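Local coordinates for microcin B17-processing protein McbB (Escherichia coli str. K-12 substr. MG1655, PDB 6GRH) that is needed to convert the inactive microcin B17 precursor peptide into the active antibiotic, at residues I197-W200 with L201-E205. Numbering follows the deposited sequence.
With SO4 (sulfate ion), chain G.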
# COMPACT_ATOMS: atom_id res chain seq x y z
N ILE B 197 7.63 -13.97 -6.77
CA ILE B 197 7.25 -13.84 -8.18
C ILE B 197 5.73 -13.68 -8.33
O ILE B 197 5.27 -12.92 -9.17
CB ILE B 197 7.82 -15.01 -9.01
CG1 ILE B 197 7.89 -14.62 -10.49
CG2 ILE B 197 6.99 -16.26 -8.82
CD1 ILE B 197 8.93 -15.43 -11.23
N GLU B 198 4.96 -14.32 -7.46
CA GLU B 198 3.50 -14.14 -7.42
C GLU B 198 3.08 -12.74 -6.96
O GLU B 198 2.12 -12.18 -7.47
CB GLU B 198 2.85 -15.22 -6.54
CG GLU B 198 2.97 -16.61 -7.17
CD GLU B 198 2.23 -16.76 -8.50
OE1 GLU B 198 1.21 -16.06 -8.68
OE2 GLU B 198 2.66 -17.60 -9.34
N ARG B 199 3.79 -12.18 -5.99
CA ARG B 199 3.58 -10.78 -5.60
C ARG B 199 3.81 -9.84 -6.80
O ARG B 199 2.96 -8.96 -7.05
CB ARG B 199 4.46 -10.40 -4.41
CG ARG B 199 4.24 -9.00 -3.86
CD ARG B 199 2.97 -8.91 -3.05
NE ARG B 199 2.73 -7.57 -2.52
CZ ARG B 199 2.08 -6.59 -3.15
NH1 ARG B 199 1.59 -6.71 -4.39
NH2 ARG B 199 1.94 -5.43 -2.51
N TRP B 200 4.89 -10.02 -7.56
CA TRP B 200 5.18 -9.13 -8.69
C TRP B 200 4.22 -9.37 -9.87
O TRP B 200 3.78 -8.40 -10.51
CB TRP B 200 6.63 -9.25 -9.19
CG TRP B 200 7.70 -9.21 -8.11
CD1 TRP B 200 8.83 -9.97 -8.08
CD2 TRP B 200 7.74 -8.40 -6.92
NE1 TRP B 200 9.56 -9.69 -6.97
CE2 TRP B 200 8.92 -8.73 -6.24
CE3 TRP B 200 6.89 -7.42 -6.38
CZ2 TRP B 200 9.30 -8.12 -5.04
CZ3 TRP B 200 7.25 -6.82 -5.17
CH2 TRP B 200 8.44 -7.18 -4.51
N LEU B 201 3.89 -10.63 -10.16
CA LEU B 201 2.93 -10.91 -11.24
C LEU B 201 1.53 -10.32 -10.98
O LEU B 201 0.91 -9.80 -11.92
CB LEU B 201 2.87 -12.40 -11.57
CG LEU B 201 4.17 -12.95 -12.16
CD1 LEU B 201 4.05 -14.45 -12.33
CD2 LEU B 201 4.57 -12.32 -13.48
N SER B 202 1.08 -10.39 -9.73
CA SER B 202 -0.15 -9.75 -9.27
C SER B 202 -0.13 -8.24 -9.45
O SER B 202 -1.05 -7.67 -10.02
CB SER B 202 -0.42 -10.09 -7.79
OG SER B 202 0.34 -9.28 -6.89
N ARG B 203 0.92 -7.59 -8.95
CA ARG B 203 1.10 -6.13 -9.10
C ARG B 203 1.11 -5.69 -10.57
O ARG B 203 0.60 -4.61 -10.88
CB ARG B 203 2.35 -5.62 -8.38
CG ARG B 203 2.73 -4.16 -8.70
CD ARG B 203 3.89 -3.66 -7.84
NE ARG B 203 3.49 -3.60 -6.42
CZ ARG B 203 4.32 -3.66 -5.38
NH1 ARG B 203 5.64 -3.79 -5.55
NH2 ARG B 203 3.83 -3.61 -4.14
N GLU B 204 1.66 -6.51 -11.47
CA GLU B 204 1.70 -6.16 -12.91
C GLU B 204 0.37 -6.31 -13.66
O GLU B 204 0.22 -5.80 -14.79
CB GLU B 204 2.77 -6.95 -13.66
CG GLU B 204 4.17 -6.77 -13.10
CD GLU B 204 4.89 -5.50 -13.52
OE1 GLU B 204 4.27 -4.58 -14.10
OE2 GLU B 204 6.10 -5.44 -13.25
N GLU B 205 -0.60 -7.01 -13.08
CA GLU B 205 -1.90 -7.18 -13.72
C GLU B 205 -2.66 -5.85 -13.59
O GLU B 205 -2.57 -5.19 -12.56
CB GLU B 205 -2.70 -8.32 -13.06
S SO4 G . 0.03 -3.49 -5.03
O1 SO4 G . 0.50 -2.46 -5.98
O2 SO4 G . -1.42 -3.33 -4.75
O3 SO4 G . 0.23 -4.82 -5.65
O4 SO4 G . 0.78 -3.33 -3.78
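The last turns of helix 193-204, which starts within the zinc site formed by Cys192, Cys195, Cys290 and Cys292, carry Arg199 and Arg203 one turn apart, and the two guanidinium groups grip one sulfate ion, probably from the crystallisation liquor. Arg199 meets it in a nearly straight, two-pronged fashion with the anion at the edge of its plane: NH1 lies 2.6 Å from sulfate O3 and NH2 2.7 Å from O4. Arg203 also binds edge-on, through NH2 to O4 at 3.1 Å and NE to O1 at 3.2 Å, so O4 takes a bond from each arginine. The two planes are turned 66° apart, and NH2 of Arg203 lies over a face of the Arg199 group. The shared anion probably offsets the charge of the pair. A bend at chi3 (-66°) carries the Arg203 head alongside the Trp200 indole, NH1 being 3.5 Å from CZ3. Along the helix, Arg199 O accepts a bond from Arg203 N at 3.1 Å; in one of its two conformers Ser202 OG also donates to Arg199 O, at 2.6 Å and from the same face of the carbonyl plane. Glu282, at the end of strand 279-282, forms a salt bridge with Arg203 NH1, while Trp200 is buried against Tyr172 and Leu174 of strand 167-174 and Ser269 and Ser271 of strand 269-273, seating the helix on the mixed sheet.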